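Local atomic coordinates of 4-methyl-5(B-hydroxyethyl)-thiazole monophosphate biosynthesis enzyme (Vibrio cholerae O1 biovar El Tor, PDB entry 3OT1), a protein that is of unknown function but belongs to the DJ-1/PfpI family and may take part in making the thiazole monophosphate precursor of thiamine. Residues A[11-16]-A[73-78]. Sequence-based numbering, arbitrary orientation.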
loop_
_atom_site.group_PDB
_atom_site.type_symbol
_atom_site.label_atom_id
_atom_site.label_comp_id
_atom_site.label_asym_id
_atom_site.label_seq_id
_atom_site.Cartn_x
_atom_site.Cartn_y
_atom_site.Cartn_z
ATOM N N ARG A 11 -16.700 -0.555 -12.438
ATOM C CA ARG A 11 -16.064 -1.863 -12.390
ATOM C C ARG A 11 -14.626 -1.742 -12.875
ATOM O O ARG A 11 -14.371 -1.213 -13.967
ATOM C CB ARG A 11 -16.830 -2.817 -13.296
ATOM C CG ARG A 11 -18.333 -2.933 -12.983
ATOM C CD ARG A 11 -19.126 -3.345 -14.211
ATOM N NE ARG A 11 -18.984 -2.372 -15.307
ATOM C CZ ARG A 11 -19.388 -2.590 -16.556
ATOM N NH1 ARG A 11 -19.962 -3.741 -16.856
ATOM N NH2 ARG A 11 -19.212 -1.669 -17.500
ATOM N N ILE A 12 -13.668 -2.207 -12.067
ATOM C CA ILE A 12 -12.246 -2.068 -12.394
ATOM C C ILE A 12 -11.592 -3.450 -12.433
ATOM O O ILE A 12 -11.760 -4.261 -11.518
ATOM C CB ILE A 12 -11.498 -1.242 -11.310
ATOM C CG1 ILE A 12 -12.292 0.006 -10.885
ATOM C CG2 ILE A 12 -10.093 -0.903 -11.817
ATOM C CD1 ILE A 12 -12.459 1.024 -11.994
ATOM N N LEU A 13 -10.797 -3.676 -13.470
ATOM C CA LEU A 13 -10.005 -4.890 -13.594
ATOM C C LEU A 13 -8.561 -4.586 -13.215
ATOM O O LEU A 13 -7.968 -3.661 -13.782
ATOM C CB LEU A 13 -10.057 -5.432 -15.019
ATOM C CG LEU A 13 -9.241 -6.694 -15.291
ATOM C CD1 LEU A 13 -9.640 -7.842 -14.393
ATOM C CD2 LEU A 13 -9.388 -7.096 -16.772
ATOM N N VAL A 14 -8.013 -5.339 -12.249
ATOM C CA VAL A 14 -6.638 -5.187 -11.789
ATOM C C VAL A 14 -5.906 -6.516 -11.991
ATOM O O VAL A 14 -5.996 -7.439 -11.171
ATOM C CB VAL A 14 -6.565 -4.769 -10.308
ATOM C CG1 VAL A 14 -5.111 -4.573 -9.876
ATOM C CG2 VAL A 14 -7.351 -3.495 -10.079
ATOM N N PRO A 15 -5.167 -6.647 -13.102
ATOM C CA PRO A 15 -4.358 -7.844 -13.299
ATOM C C PRO A 15 -3.201 -7.886 -12.307
ATOM O O PRO A 15 -2.660 -6.851 -11.931
ATOM C CB PRO A 15 -3.819 -7.661 -14.710
ATOM C CG PRO A 15 -4.808 -6.734 -15.341
ATOM C CD PRO A 15 -5.122 -5.769 -14.272
ATOM N N VAL A 16 -2.851 -9.101 -11.899
ATOM C CA VAL A 16 -1.701 -9.341 -11.041
ATOM C C VAL A 16 -0.911 -10.513 -11.585
ATOM O O VAL A 16 -1.468 -11.422 -12.207
ATOM C CB VAL A 16 -2.143 -9.621 -9.584
ATOM C CG1 VAL A 16 -2.774 -8.375 -8.998
ATOM C CG2 VAL A 16 -3.068 -10.826 -9.465
ATOM N N ASP A 73 -15.197 -1.002 -16.610
ATOM C CA ASP A 73 -15.095 0.379 -17.016
ATOM C C ASP A 73 -13.666 0.867 -17.149
ATOM O O ASP A 73 -13.441 1.865 -17.805
ATOM C CB ASP A 73 -15.852 1.240 -16.026
ATOM C CG ASP A 73 -17.317 0.842 -15.965
ATOM O OD1 ASP A 73 -17.993 0.895 -17.010
ATOM O OD2 ASP A 73 -17.761 0.390 -14.906
ATOM N N ALA A 74 -12.708 0.191 -16.501
ATOM C CA ALA A 74 -11.326 0.630 -16.545
ATOM C C ALA A 74 -10.410 -0.513 -16.179
ATOM O O ALA A 74 -10.804 -1.471 -15.517
ATOM C CB ALA A 74 -11.100 1.821 -15.616
ATOM N N LEU A 75 -9.171 -0.373 -16.647
ATOM C CA LEU A 75 -8.102 -1.342 -16.449
ATOM C C LEU A 75 -6.989 -0.640 -15.677
ATOM O O LEU A 75 -6.550 0.422 -16.093
ATOM C CB LEU A 75 -7.588 -1.805 -17.824
ATOM C CG LEU A 75 -6.445 -2.809 -17.831
ATOM C CD1 LEU A 75 -6.835 -4.156 -17.213
ATOM C CD2 LEU A 75 -5.908 -2.985 -19.238
ATOM N N ALA A 76 -6.531 -1.232 -14.567
ATOM C CA ALA A 76 -5.456 -0.664 -13.764
ATOM C C ALA A 76 -4.334 -1.684 -13.607
ATOM O O ALA A 76 -4.561 -2.792 -13.090
ATOM C CB ALA A 76 -5.958 -0.244 -12.406
ATOM N N LEU A 77 -3.150 -1.312 -14.080
ATOM C CA LEU A 77 -2.015 -2.212 -14.139
ATOM C C LEU A 77 -0.969 -1.817 -13.101
ATOM O O LEU A 77 -0.334 -0.768 -13.206
ATOM C CB LEU A 77 -1.374 -2.156 -15.525
ATOM C CG LEU A 77 -2.291 -2.481 -16.716
ATOM C CD1 LEU A 77 -1.475 -2.371 -18.007
ATOM C CD2 LEU A 77 -2.879 -3.861 -16.600
ATOM N N PRO A 78 -0.766 -2.678 -12.082
ATOM C CA PRO A 78 0.337 -2.466 -11.149
ATOM C C PRO A 78 1.696 -2.577 -11.834
ATOM O O PRO A 78 1.794 -3.129 -12.934
ATOM C CB PRO A 78 0.144 -3.592 -10.122
ATOM C CG PRO A 78 -1.327 -3.993 -10.258
ATOM C CD PRO A 78 -1.597 -3.846 -11.725
#
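Strands 11-16 and 74-77 run parallel, their axes 4.8 Å apart and inclined by 28°, as neighbours in the middle of the mainly parallel sheet of this DJ-1 superfamily alpha/beta fold, which helices cover on both faces. L13 uses both its N-H and its carbonyl on strand 74-77, to A74 O (3.0 Å) and A76 N (2.9 Å), while the I12 backbone pairs with strand 38-43. Alternation sends I12, A74 and A76 to one face, under helices 22-34 and 166-178; small alanines let I12 lie close, its CD1 3.9 Å from A74 CB. On the other face L13 and L75 extend in the same direction, beneath F100 of helix 91-102. Bonds to strand 74-77 then stop, because neither P15 nor P78 has an N-H: P15 O is buried without a partner, 3.2 Å from P78 CD. The P15 ring packs against L75 CD1 and L77 CD2. At the partly exposed strand start, R11 and D73 form a side-on salt bridge. The arginine bends at chi3 (-60°), bringing NE to D73 OD2 and NH2 to D73 OD1; both oxygens lie in the guanidinium plane but are met from above the carboxylate plane. D73 OD2 also accepts R11 N at 2.8 Å, through its anti lone pair.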